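Side-chain contacts in NADP-dependent 2-hydroxyacid dehydrogenase (Rhizobium etli, PDB 4XCV), which probably catalyses the NADPH-dependent interconversion of 2-oxoacids and 2-hydroxyacids, holding the coenzyme in a Rossmann-type domain: residues A[101-104]-A[105-108]; A[154-157]-A[158-162]; A[168-171]-A[172-176]; A[111-115]-A[116-120]. All blocks are in the same frame, centred on the assembly; numbering follows the deposited sequence.

Interaction 1: residues A[101-104]-A[105-108]. With NDP (NADPH dihydro-nicotinamide-adenine-dinucleotide phosphate), chain B.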
loop_
_atom_site.group_PDB
_atom_site.type_symbol
_atom_site.label_atom_id
_atom_site.label_comp_id
_atom_site.label_asym_id
_atom_site.label_seq_id
_atom_site.Cartn_x
_atom_site.Cartn_y
_atom_site.Cartn_z
ATOM N N THR A 101 10.832 8.055 -2.708
ATOM C CA THR A 101 10.138 6.807 -2.914
ATOM C C THR A 101 9.630 6.229 -1.576
ATOM O O THR A 101 8.597 5.558 -1.535
ATOM C CB THR A 101 10.988 5.818 -3.753
ATOM O OG1 THR A 101 10.143 4.824 -4.331
ATOM C CG2 THR A 101 12.093 5.180 -2.949
ATOM N N ARG A 102 10.341 6.483 -0.497
ATOM C CA ARG A 102 9.934 6.003 0.819
ATOM C C ARG A 102 8.724 6.774 1.324
ATOM O O ARG A 102 7.793 6.214 1.933
ATOM C CB ARG A 102 11.084 6.041 1.815
ATOM C CG ARG A 102 12.207 5.066 1.403
ATOM C CD ARG A 102 13.263 4.849 2.450
ATOM N NE ARG A 102 12.628 4.148 3.518
ATOM C CZ ARG A 102 12.470 4.579 4.753
ATOM N NH1 ARG A 102 13.099 5.711 5.171
ATOM N NH2 ARG A 102 11.765 3.845 5.562
ATOM N N MET A 103 8.643 8.077 1.050
ATOM C CA MET A 103 7.440 8.840 1.420
ATOM C C MET A 103 6.278 8.293 0.650
ATOM O O MET A 103 5.179 8.114 1.204
ATOM C CB MET A 103 7.596 10.326 1.103
ATOM C CG MET A 103 6.344 11.102 1.471
ATOM S SD MET A 103 5.848 11.006 3.201
ATOM C CE MET A 103 6.893 12.285 3.850
ATOM N N SER A 104 6.432 7.972 -0.632
ATOM C CA SER A 104 5.333 7.421 -1.409
ATOM C C SER A 104 4.908 6.052 -0.895
ATOM O O SER A 104 3.682 5.759 -0.885
ATOM C CB SER A 104 5.677 7.350 -2.866
ATOM O OG SER A 104 5.799 8.658 -3.381
ATOM N N GLU A 105 5.839 5.222 -0.410
ATOM C CA GLU A 105 5.440 3.940 0.201
ATOM C C GLU A 105 4.482 4.240 1.361
ATOM O O GLU A 105 3.439 3.573 1.511
ATOM C CB GLU A 105 6.631 3.221 0.756
ATOM C CG GLU A 105 7.616 2.637 -0.249
ATOM C CD GLU A 105 8.960 2.313 0.328
ATOM O OE1 GLU A 105 9.099 2.346 1.587
ATOM O OE2 GLU A 105 9.924 1.975 -0.411
ATOM N N TRP A 106 4.854 5.207 2.211
ATOM C CA TRP A 106 4.050 5.511 3.405
ATOM C C TRP A 106 2.691 6.045 3.010
ATOM O O TRP A 106 1.662 5.603 3.556
ATOM C CB TRP A 106 4.815 6.476 4.305
ATOM C CG TRP A 106 4.154 6.800 5.615
ATOM C CD1 TRP A 106 4.405 6.200 6.796
ATOM C CD2 TRP A 106 3.181 7.815 5.889
ATOM N NE1 TRP A 106 3.643 6.743 7.787
ATOM C CE2 TRP A 106 2.881 7.738 7.251
ATOM C CE3 TRP A 106 2.516 8.757 5.115
ATOM C CZ2 TRP A 106 1.936 8.573 7.856
ATOM C CZ3 TRP A 106 1.576 9.588 5.702
ATOM C CH2 TRP A 106 1.321 9.503 7.057
ATOM N N VAL A 107 2.657 6.987 2.069
ATOM C CA VAL A 107 1.386 7.580 1.681
ATOM C C VAL A 107 0.459 6.523 1.092
ATOM O O VAL A 107 -0.724 6.480 1.429
ATOM C CB VAL A 107 1.610 8.722 0.664
ATOM C CG1 VAL A 107 0.303 9.185 0.015
ATOM C CG2 VAL A 107 2.318 9.904 1.309
ATOM N N VAL A 108 0.964 5.721 0.165
ATOM C CA VAL A 108 0.114 4.708 -0.461
ATOM C C VAL A 108 -0.367 3.706 0.590
ATOM O O VAL A 108 -1.544 3.323 0.606
ATOM C CB VAL A 108 0.843 4.012 -1.616
ATOM C CG1 VAL A 108 0.132 2.741 -2.058
ATOM C CG2 VAL A 108 1.018 4.997 -2.752
HETATM P PA NDP B . 8.505 21.159 -2.355
HETATM O O1A NDP B . 9.092 20.421 -3.518
HETATM O O2A NDP B . 9.057 22.508 -1.942
HETATM O O5B NDP B . 6.937 21.295 -2.643
HETATM C C5B NDP B . 6.134 22.092 -1.766
HETATM C C4B NDP B . 4.733 22.098 -2.331
HETATM O O4B NDP B . 3.894 22.776 -1.401
HETATM C C3B NDP B . 4.652 22.824 -3.652
HETATM O O3B NDP B . 3.706 22.172 -4.523
HETATM C C2B NDP B . 4.140 24.169 -3.209
HETATM O O2B NDP B . 3.389 24.907 -4.211
HETATM C C1B NDP B . 3.189 23.769 -2.083
HETATM N N9A NDP B . 2.865 24.873 -1.179
HETATM C C8A NDP B . 3.758 25.554 -0.434
HETATM N N7A NDP B . 3.114 26.580 0.204
HETATM C C5A NDP B . 1.811 26.532 -0.207
HETATM C C6A NDP B . 0.697 27.337 0.028
HETATM N N6A NDP B . 0.750 28.369 0.870
HETATM N N1A NDP B . -0.451 27.013 -0.578
HETATM C C2A NDP B . -0.523 25.949 -1.407
HETATM N N3A NDP B . 0.507 25.135 -1.693
HETATM C C4A NDP B . 1.655 25.465 -1.063
HETATM O O3 NDP B . 8.543 20.237 -1.037
HETATM P PN NDP B . 8.623 18.636 -0.914
HETATM O O1N NDP B . 7.511 18.077 -1.738
HETATM O O2N NDP B . 9.959 18.151 -1.218
HETATM O O5D NDP B . 8.389 18.449 0.635
HETATM C C5D NDP B . 7.212 18.970 1.267
HETATM C C4D NDP B . 7.489 18.996 2.775
HETATM O O4D NDP B . 7.515 17.673 3.292
HETATM C C3D NDP B . 8.824 19.558 3.181
HETATM O O3D NDP B . 8.792 20.995 3.247
HETATM C C2D NDP B . 9.092 18.919 4.534
HETATM O O2D NDP B . 8.648 19.812 5.584
HETATM C C1D NDP B . 8.194 17.716 4.554
HETATM N N1N NDP B . 8.863 16.421 4.706
HETATM C C2N NDP B . 8.463 15.542 5.679
HETATM C C3N NDP B . 9.128 14.385 5.906
HETATM C C7N NDP B . 8.706 13.425 6.892
HETATM O O7N NDP B . 9.566 12.596 7.273
HETATM N N7N NDP B . 7.479 13.363 7.376
HETATM C C4N NDP B . 10.267 14.007 5.042
HETATM C C5N NDP B . 10.572 14.998 4.025
HETATM C C6N NDP B . 9.947 16.144 3.872
HETATM P P2B NDP B . 4.101 25.304 -5.613
HETATM O O1X NDP B . 3.152 26.255 -6.266
HETATM O O2X NDP B . 5.431 25.932 -5.235
HETATM O O3X NDP B . 4.334 24.047 -6.347
HETATM O O HOH W 1 9.928 2.450 -2.999
HETATM O O HOH W 2 11.011 1.916 3.374
#

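Interaction 2: residues A[154-157]-A[158-162]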
loop_
_atom_site.group_PDB
_atom_site.type_symbol
_atom_site.label_atom_id
_atom_site.label_comp_id
_atom_site.label_asym_id
_atom_site.label_seq_id
_atom_site.Cartn_x
_atom_site.Cartn_y
_atom_site.Cartn_z
ATOM N N ASP A 154 5.342 12.552 -6.709
ATOM C CA ASP A 154 5.570 11.129 -6.684
ATOM C C ASP A 154 4.412 10.355 -6.086
ATOM O O ASP A 154 4.026 9.300 -6.593
ATOM C CB ASP A 154 6.877 10.819 -5.954
ATOM C CG ASP A 154 7.390 9.436 -6.274
ATOM O OD1 ASP A 154 7.807 9.234 -7.452
ATOM O OD2 ASP A 154 7.436 8.522 -5.449
ATOM N N ALA A 155 3.838 10.878 -5.006
ATOM C CA ALA A 155 2.673 10.250 -4.385
ATOM C C ALA A 155 1.524 10.193 -5.335
ATOM O O ALA A 155 0.826 9.167 -5.432
ATOM C CB ALA A 155 2.326 10.982 -3.091
ATOM N N VAL A 156 1.237 11.297 -6.018
ATOM C CA VAL A 156 0.143 11.307 -6.998
ATOM C C VAL A 156 0.312 10.193 -8.011
ATOM O O VAL A 156 -0.648 9.482 -8.307
ATOM C CB VAL A 156 0.056 12.674 -7.697
ATOM C CG1 VAL A 156 -0.766 12.613 -9.008
ATOM C CG2 VAL A 156 -0.482 13.751 -6.766
ATOM N N ALA A 157 1.499 10.069 -8.594
ATOM C CA ALA A 157 1.741 9.094 -9.639
ATOM C C ALA A 157 1.439 7.683 -9.141
ATOM O O ALA A 157 0.794 6.865 -9.854
ATOM C CB ALA A 157 3.146 9.197 -10.176
ATOM N N LYS A 158 1.890 7.372 -7.931
ATOM C CA LYS A 158 1.759 6.007 -7.408
ATOM C C LYS A 158 0.347 5.702 -6.929
ATOM O O LYS A 158 -0.161 4.587 -7.168
ATOM C CB LYS A 158 2.823 5.745 -6.377
ATOM C CG LYS A 158 4.180 5.640 -7.089
ATOM C CD LYS A 158 5.317 5.780 -6.154
ATOM C CE LYS A 158 6.592 5.500 -6.886
ATOM N NZ LYS A 158 7.736 5.809 -6.017
ATOM N N LEU A 159 -0.311 6.710 -6.341
ATOM C CA LEU A 159 -1.721 6.542 -5.995
ATOM C C LEU A 159 -2.573 6.273 -7.235
ATOM O O LEU A 159 -3.503 5.480 -7.175
ATOM C CB LEU A 159 -2.225 7.801 -5.267
ATOM C CG LEU A 159 -1.707 7.975 -3.847
ATOM C CD1 LEU A 159 -1.950 9.409 -3.398
ATOM C CD2 LEU A 159 -2.391 7.018 -2.883
ATOM N N LYS A 160 -2.269 6.961 -8.317
ATOM C CA LYS A 160 -3.008 6.756 -9.573
ATOM C C LYS A 160 -2.832 5.356 -10.080
ATOM O O LYS A 160 -3.798 4.718 -10.489
ATOM C CB LYS A 160 -2.549 7.768 -10.624
ATOM C CG LYS A 160 -3.182 9.119 -10.468
ATOM C CD LYS A 160 -4.639 9.132 -10.872
ATOM C CE LYS A 160 -4.781 9.186 -12.404
ATOM N NZ LYS A 160 -6.145 8.737 -12.803
ATOM N N VAL A 161 -1.616 4.841 -10.029
ATOM C CA VAL A 161 -1.379 3.472 -10.515
ATOM C C VAL A 161 -2.161 2.462 -9.651
ATOM O O VAL A 161 -2.711 1.491 -10.163
ATOM C CB VAL A 161 0.112 3.141 -10.473
ATOM C CG1 VAL A 161 0.327 1.652 -10.587
ATOM C CG2 VAL A 161 0.851 3.890 -11.594
ATOM N N MET A 162 -2.249 2.696 -8.337
ATOM C CA MET A 162 -3.025 1.807 -7.509
ATOM C C MET A 162 -4.519 1.866 -7.780
ATOM O O MET A 162 -5.229 0.970 -7.349
ATOM C CB MET A 162 -2.731 2.100 -6.018
ATOM C CG MET A 162 -1.336 1.690 -5.562
ATOM S SD MET A 162 -0.866 -0.002 -6.001
ATOM C CE MET A 162 -2.161 -0.926 -5.175
HETATM O O HOH W 3 9.718 7.472 -8.025
#

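Interaction 3: residues A[168-171]-A[172-176]. With NDP (NADPH dihydro-nicotinamide-adenine-dinucleotide phosphate), chain B.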
loop_
_atom_site.group_PDB
_atom_site.type_symbol
_atom_site.label_atom_id
_atom_site.label_comp_id
_atom_site.label_asym_id
_atom_site.label_seq_id
_atom_site.Cartn_x
_atom_site.Cartn_y
_atom_site.Cartn_z
ATOM N N GLY A 168 -5.126 17.373 -7.099
ATOM C CA GLY A 168 -4.054 18.061 -6.388
ATOM C C GLY A 168 -4.288 19.529 -6.213
ATOM O O GLY A 168 -5.052 20.172 -6.939
ATOM N N TRP A 169 -3.594 20.061 -5.212
ATOM C CA TRP A 169 -3.700 21.457 -4.855
ATOM C C TRP A 169 -2.284 21.959 -4.530
ATOM O O TRP A 169 -1.520 21.303 -3.838
ATOM C CB TRP A 169 -4.624 21.593 -3.646
ATOM C CG TRP A 169 -4.805 22.996 -3.115
ATOM C CD1 TRP A 169 -5.702 23.927 -3.579
ATOM C CD2 TRP A 169 -4.146 23.617 -2.008
ATOM N NE1 TRP A 169 -5.659 25.061 -2.804
ATOM C CE2 TRP A 169 -4.711 24.895 -1.832
ATOM C CE3 TRP A 169 -3.170 23.217 -1.102
ATOM C CZ2 TRP A 169 -4.332 25.760 -0.801
ATOM C CZ3 TRP A 169 -2.823 24.063 -0.088
ATOM C CH2 TRP A 169 -3.385 25.312 0.064
ATOM N N SER A 170 -1.970 23.132 -5.049
ATOM C CA SER A 170 -0.665 23.772 -4.784
ATOM C C SER A 170 -0.801 25.245 -4.964
ATOM O O SER A 170 -1.836 25.737 -5.382
ATOM C CB SER A 170 0.416 23.184 -5.670
ATOM O OG SER A 170 0.105 23.239 -7.038
ATOM N N ARG A 171 0.237 25.986 -4.605
ATOM C CA ARG A 171 0.142 27.443 -4.606
ATOM C C ARG A 171 -0.095 27.973 -6.010
ATOM O O ARG A 171 -0.960 28.868 -6.241
ATOM C CB ARG A 171 1.430 28.027 -3.959
ATOM C CG ARG A 171 1.305 29.461 -3.545
ATOM C CD ARG A 171 2.483 29.891 -2.654
ATOM N NE ARG A 171 3.783 29.836 -3.344
ATOM C CZ ARG A 171 4.341 30.784 -4.087
ATOM N NH1 ARG A 171 3.738 31.948 -4.275
ATOM N NH2 ARG A 171 5.527 30.567 -4.665
ATOM N N THR A 172 0.664 27.467 -6.953
ATOM C CA THR A 172 0.450 27.655 -8.382
ATOM C C THR A 172 -0.037 26.365 -8.970
ATOM O O THR A 172 0.552 25.308 -8.749
ATOM C CB THR A 172 1.764 28.092 -9.070
ATOM O OG1 THR A 172 2.142 29.357 -8.540
ATOM C CG2 THR A 172 1.583 28.247 -10.542
ATOM N N ARG A 173 -1.115 26.405 -9.764
ATOM C CA ARG A 173 -1.658 25.184 -10.358
ATOM C C ARG A 173 -0.608 24.450 -11.198
ATOM O O ARG A 173 0.063 25.106 -12.011
ATOM C CB ARG A 173 -2.864 25.540 -11.219
ATOM C CG ARG A 173 -3.399 24.338 -11.978
ATOM C CD ARG A 173 -4.699 24.632 -12.692
ATOM N NE ARG A 173 -5.026 23.450 -13.470
ATOM C CZ ARG A 173 -4.729 23.288 -14.754
ATOM N NH1 ARG A 173 -4.177 24.259 -15.469
ATOM N NH2 ARG A 173 -4.991 22.117 -15.319
ATOM N N LYS A 174 -0.489 23.147 -10.997
ATOM C CA LYS A 174 0.370 22.283 -11.843
ATOM C C LYS A 174 -0.396 21.728 -13.018
ATOM O O LYS A 174 -1.654 21.671 -13.045
ATOM C CB LYS A 174 0.874 21.106 -11.040
ATOM C CG LYS A 174 1.650 21.524 -9.875
ATOM C CD LYS A 174 2.966 22.170 -10.251
ATOM C CE LYS A 174 3.625 22.765 -9.026
ATOM N NZ LYS A 174 3.188 24.198 -8.871
ATOM N N THR A 175 0.310 21.290 -14.039
ATOM C CA THR A 175 -0.330 20.501 -15.047
ATOM C C THR A 175 0.189 19.058 -14.883
ATOM O O THR A 175 1.383 18.805 -14.969
ATOM C CB THR A 175 -0.064 21.076 -16.457
ATOM O OG1 THR A 175 -0.571 22.418 -16.518
ATOM C CG2 THR A 175 -0.759 20.273 -17.503
ATOM N N ILE A 176 -0.724 18.140 -14.614
ATOM C CA ILE A 176 -0.374 16.707 -14.406
ATOM C C ILE A 176 -1.422 15.932 -15.196
ATOM O O ILE A 176 -2.605 15.995 -14.891
ATOM C CB ILE A 176 -0.434 16.284 -12.906
ATOM C CG1 ILE A 176 0.543 17.101 -12.044
ATOM C CG2 ILE A 176 -0.178 14.766 -12.791
ATOM C CD1 ILE A 176 0.470 16.839 -10.568
HETATM P PA NDP B . 8.505 21.159 -2.355
HETATM O O1A NDP B . 9.092 20.421 -3.518
HETATM O O2A NDP B . 9.057 22.508 -1.942
HETATM O O5B NDP B . 6.937 21.295 -2.643
HETATM C C5B NDP B . 6.134 22.092 -1.766
HETATM C C4B NDP B . 4.733 22.098 -2.331
HETATM O O4B NDP B . 3.894 22.776 -1.401
HETATM C C3B NDP B . 4.652 22.824 -3.652
HETATM O O3B NDP B . 3.706 22.172 -4.523
HETATM C C2B NDP B . 4.140 24.169 -3.209
HETATM O O2B NDP B . 3.389 24.907 -4.211
HETATM C C1B NDP B . 3.189 23.769 -2.083
HETATM N N9A NDP B . 2.865 24.873 -1.179
HETATM C C8A NDP B . 3.758 25.554 -0.434
HETATM N N7A NDP B . 3.114 26.580 0.204
HETATM C C5A NDP B . 1.811 26.532 -0.207
HETATM C C6A NDP B . 0.697 27.337 0.028
HETATM N N6A NDP B . 0.750 28.369 0.870
HETATM N N1A NDP B . -0.451 27.013 -0.578
HETATM C C2A NDP B . -0.523 25.949 -1.407
HETATM N N3A NDP B . 0.507 25.135 -1.693
HETATM C C4A NDP B . 1.655 25.465 -1.063
HETATM O O3 NDP B . 8.543 20.237 -1.037
HETATM P PN NDP B . 8.623 18.636 -0.914
HETATM O O1N NDP B . 7.511 18.077 -1.738
HETATM O O2N NDP B . 9.959 18.151 -1.218
HETATM O O5D NDP B . 8.389 18.449 0.635
HETATM C C5D NDP B . 7.212 18.970 1.267
HETATM C C4D NDP B . 7.489 18.996 2.775
HETATM O O4D NDP B . 7.515 17.673 3.292
HETATM C C3D NDP B . 8.824 19.558 3.181
HETATM O O3D NDP B . 8.792 20.995 3.247
HETATM C C2D NDP B . 9.092 18.919 4.534
HETATM O O2D NDP B . 8.648 19.812 5.584
HETATM C C1D NDP B . 8.194 17.716 4.554
HETATM N N1N NDP B . 8.863 16.421 4.706
HETATM C C2N NDP B . 8.463 15.542 5.679
HETATM C C3N NDP B . 9.128 14.385 5.906
HETATM C C7N NDP B . 8.706 13.425 6.892
HETATM O O7N NDP B . 9.566 12.596 7.273
HETATM N N7N NDP B . 7.479 13.363 7.376
HETATM C C4N NDP B . 10.267 14.007 5.042
HETATM C C5N NDP B . 10.572 14.998 4.025
HETATM C C6N NDP B . 9.947 16.144 3.872
HETATM P P2B NDP B . 4.101 25.304 -5.613
HETATM O O1X NDP B . 3.152 26.255 -6.266
HETATM O O2X NDP B . 5.431 25.932 -5.235
HETATM O O3X NDP B . 4.334 24.047 -6.347
HETATM O O HOH W 4 -2.097 22.389 -8.559
#

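Interaction 4: residues A[111-115]-A[116-120]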
loop_
_atom_site.group_PDB
_atom_site.type_symbol
_atom_site.label_atom_id
_atom_site.label_comp_id
_atom_site.label_asym_id
_atom_site.label_seq_id
_atom_site.Cartn_x
_atom_site.Cartn_y
_atom_site.Cartn_z
ATOM N N CYS A 111 -3.142 5.338 2.676
ATOM C CA CYS A 111 -4.390 5.423 1.900
ATOM C C CYS A 111 -5.044 4.078 1.723
ATOM O O CYS A 111 -6.272 3.976 1.838
ATOM C CB CYS A 111 -4.131 6.075 0.521
ATOM S SG CYS A 111 -3.745 7.847 0.602
ATOM N N LEU A 112 -4.246 3.043 1.466
ATOM C CA LEU A 112 -4.808 1.694 1.360
ATOM C C LEU A 112 -5.377 1.193 2.688
ATOM O O LEU A 112 -6.457 0.580 2.710
ATOM C CB LEU A 112 -3.792 0.710 0.776
ATOM C CG LEU A 112 -3.381 0.925 -0.660
ATOM C CD1 LEU A 112 -2.180 0.045 -1.015
ATOM C CD2 LEU A 112 -4.528 0.614 -1.617
ATOM N N MET A 113 -4.698 1.468 3.799
ATOM C CA MET A 113 -5.202 1.004 5.087
ATOM C C MET A 113 -6.538 1.661 5.411
ATOM O O MET A 113 -7.425 1.033 6.006
ATOM C CB MET A 113 -4.166 1.227 6.205
ATOM C CG MET A 113 -3.002 0.266 6.112
ATOM S SD MET A 113 -1.881 0.257 7.510
ATOM C CE MET A 113 -1.456 1.991 7.609
ATOM N N HIS A 114 -6.718 2.907 5.043
ATOM C CA HIS A 114 -8.017 3.567 5.220
ATOM C C HIS A 114 -9.042 3.051 4.225
ATOM O O HIS A 114 -10.202 2.789 4.614
ATOM C CB HIS A 114 -7.877 5.072 5.126
ATOM C CG HIS A 114 -7.295 5.640 6.366
ATOM N ND1 HIS A 114 -8.005 5.718 7.543
ATOM C CD2 HIS A 114 -6.051 6.073 6.626
ATOM C CE1 HIS A 114 -7.207 6.225 8.472
ATOM N NE2 HIS A 114 -6.024 6.455 7.942
ATOM N N LEU A 115 -8.656 2.838 2.987
ATOM C CA LEU A 115 -9.576 2.310 1.990
ATOM C C LEU A 115 -10.099 0.939 2.404
ATOM O O LEU A 115 -11.315 0.659 2.258
ATOM C CB LEU A 115 -8.859 2.167 0.642
ATOM C CG LEU A 115 -9.703 1.634 -0.505
ATOM C CD1 LEU A 115 -10.728 2.617 -1.004
ATOM C CD2 LEU A 115 -8.812 1.182 -1.660
ATOM N N ARG A 116 -9.204 0.088 2.921
ATOM C CA ARG A 116 -9.497 -1.317 3.107
ATOM C C ARG A 116 -10.003 -1.649 4.498
ATOM O O ARG A 116 -10.483 -2.782 4.698
ATOM C CB ARG A 116 -8.285 -2.166 2.711
ATOM C CG ARG A 116 -7.910 -1.980 1.249
ATOM C CD ARG A 116 -9.050 -2.274 0.293
ATOM N NE ARG A 116 -9.477 -3.667 0.413
ATOM C CZ ARG A 116 -9.226 -4.671 -0.413
ATOM N NH1 ARG A 116 -8.757 -4.469 -1.627
ATOM N NH2 ARG A 116 -9.518 -5.890 -0.047
ATOM N N GLY A 117 -9.966 -0.718 5.430
ATOM C CA GLY A 117 -10.425 -0.979 6.758
ATOM C C GLY A 117 -9.473 -1.715 7.644
ATOM O O GLY A 117 -9.877 -2.569 8.446
ATOM N N GLN A 118 -8.188 -1.381 7.574
ATOM C CA GLN A 118 -7.224 -2.016 8.427
ATOM C C GLN A 118 -7.537 -1.868 9.902
ATOM O O GLN A 118 -7.289 -2.784 10.665
ATOM C CB GLN A 118 -5.855 -1.468 8.116
ATOM C CG GLN A 118 -4.702 -2.087 8.897
ATOM C CD GLN A 118 -4.540 -3.533 8.651
ATOM O OE1 GLN A 118 -4.874 -3.999 7.567
ATOM N NE2 GLN A 118 -3.992 -4.220 9.615
ATOM N N TYR A 119 -8.035 -0.719 10.318
ATOM C CA TYR A 119 -8.362 -0.537 11.734
ATOM C C TYR A 119 -9.373 -1.591 12.175
ATOM O O TYR A 119 -9.238 -2.250 13.248
ATOM C CB TYR A 119 -8.972 0.837 11.992
ATOM C CG TYR A 119 -9.622 0.910 13.363
ATOM C CD1 TYR A 119 -8.855 1.045 14.468
ATOM C CD2 TYR A 119 -11.003 0.807 13.509
ATOM C CE1 TYR A 119 -9.433 1.118 15.758
ATOM C CE2 TYR A 119 -11.592 0.874 14.757
ATOM C CZ TYR A 119 -10.813 1.020 15.862
ATOM O OH TYR A 119 -11.484 1.054 17.091
ATOM N N GLY A 120 -10.425 -1.781 11.409
ATOM C CA GLY A 120 -11.445 -2.758 11.770
ATOM C C GLY A 120 -10.924 -4.170 11.714
ATOM O O GLY A 120 -11.189 -4.973 12.599
HETATM O O HOH W 5 -8.629 1.615 8.631
#

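Interaction 1: residues A[101-104]-A[105-108]
Arg-102 and Glu-105 bring opposite charges together without closing a salt bridge: Arg-102 NE stays 4.4 Å from Glu-105 OE1, and a water mediates between them. This lies on helix 100-116 of the Rossmann-type coenzyme domain. The water sits in the guanidinium plane, at its edge, where it accepts from Arg-102 NE at 2.8 Å and donates to Glu-105 OE1 at 2.7 Å; guanidinium and carboxylate planes are turned 72° apart. The direct salt bridge of OE1 is made instead with Arg-116 of the second subunit, while OE2 takes the backbone N of Ala-138 of that subunit and a second water bound to Thr-101 OG1. The glutamate reaches this place because its CG stands beside the backbone N and its chain runs on extended, with CG 3.3 Å from Thr-101 O. Several partners thus hold the carboxylate at the dimer interface.

On another face of the helix the contacts become apolar. Met-103 SD lies 4.2 Å from Val-107 CG2 and makes an oblique Met-aromatic contact with Trp-106, 5.4 Å from the centroid of the six-membered ring. Val-107 CG2 also meets the edge of that indole. With CG anti to the backbone N (chi1 179°) and bends at chi2 and chi3, the methionine turns its methyl to the coenzyme, CE resting 3.7 Å from C3N of the nicotinamide ring.

Interaction 2: residues A[154-157]-A[158-162]
Lys-158 reaches back one turn to Asp-154, and Ala-157 lies on the turn between them, all on helix 150-162 of a beta-alpha-beta unit of the Rossmann fold. The lysine chain leaves with CG anti to its carbonyl carbon (chi1 -71°) and then runs extended, which carries its methylenes past Asp-154 O and puts the ammonium at the carboxylate. NZ donates to Asp-154 OD2 at 2.8 Å, a salt bridge on the syn lone pair of that oxygen. Lys-158 CD and CE each pass 3.5 Å from the same OD2, so the chain skirts the carboxylate before its tip engages. A water bridges the pair, donating to Asp-154 OD1 at 2.7 Å and accepting a longer bond from NZ.

The pair also reaches helix 100-116 of the same chain: Asp-154 OD2 takes a hydrogen bond from Ser-104, and NZ makes a weak one with Thr-101. One carboxylate oxygen is therefore gripped from both helices. A methionine in place of Lys-158 would keep much of the apolar shaft but would probably leave the Asp-154 carboxylate without its cationic mate and remove the weak link to Thr-101.

Val-156 and Leu-159 turn to the strands of the sheet, whereas Val-161 packs on Val-161 of the second subunit. Ala-157 contributes mainly backbone: its O accepts from Val-161 N at 3.2 Å, and Val-161 CG2 leans 3.4 Å from that same oxygen.

Interaction 3: residues A[168-171]-A[172-176]
The pocket for the adenosine 2'-phosphate of NADPH is shaped by the turn in which Ser-170 meets Thr-172 and Lys-174, just past strand 165-169. Ser-170 OG, set between its backbone N and carbonyl carbon (chi1 55°), donates to Thr-172 O at 2.7 Å from above the carbonyl plane. Lys-174 NZ reaches that oxygen from the opposite face at 2.9 Å, so two donors fix the loop. A water joins Ser-170 OG to Lys-174 N as well. The lysine, bent at chi2 and chi4, also passes its CG 3.7 Å from Ser-170 OG.

The loop then serves the phosphate: Thr-172 N donates to O1X at 2.9 Å and Lys-174 NZ to O3X at 2.8 Å, while Arg-171 N makes a weak bond to O2B. The Arg-171 side chain turns to Tyr-320. Adenine C2A sits over one face of the Trp-169 indole, 3.3 Å from CZ3. Putting an alanine at Trp-169 would probably take away the ring face under the C2A end of the adenine, leaving the base freer to shift. Contacts to the 2'-phosphate at the end of the second strand of the coenzyme domain are typical of NADP-binding Rossmann domains.

Interaction 4: residues A[111-115]-A[116-120]
Met-113 and Gln-118 meet through their aliphatic stems, CB to CB at 3.7 Å, across the break between two helices. Gln-118 places CG anti to its backbone N (chi1 -177°) and then kinks at chi2, which lays its CG 3.9 Å from Met-113 SD and leads the amide away from the methionine; OE1 there bonds a PEG molecule, probably from the crystallisation liquor. Met-113 starts out with CG beside its backbone N, extends through chi2 and folds at chi3. Both side chains pack further on Phe-279 and on Met-113 of the second subunit.

The backbone beneath them resembles a Schellman C-cap in its 6-to-1 bond, from Gln-118 N to Met-113 O, 3.0 Å long and in the carbonyl plane, and in the positive phi of Gly-117 (80°), though Gly-117 N turns weakly to Met-113 O. A CB at these backbone angles would jam against the carbonyl oxygen of Arg-116. Gly-117 is also the N-cap of helix 118-126, so the chain leaves helix 100-116 and starts anew at once. A water shared with Tyr-119 N also reaches Met-113 O.

Arg-116 curls at chi2 (-56°) and again at chi3. Its CG lies 3.3 Å from Leu-112 O, and its guanidinium continues to Ala-285 O of the second subunit. Its CD touches the neighbouring leucine, 4.0 Å from Leu-115 CD2.

Interactions 1 and 4 lie on one helix, 100-116, and both are buried: the first at its coenzyme end, the second where it gives way to helix 118-126. Interaction 2, partly buried, sits on the adjacent helix 150-162 and touches both, through a hydrogen bond to interaction 1 and by apolar contact of Leu-159 with Cys-111 for interaction 4. These three also reach the second subunit. Interaction 3 lies at the surface on the loop after strand 165-169 and touches no other chain of the assembly. It grips the adenosine end of NADPH with polar donors and an indole face, whereas interaction 1 offers the nicotinamide end a methyl group.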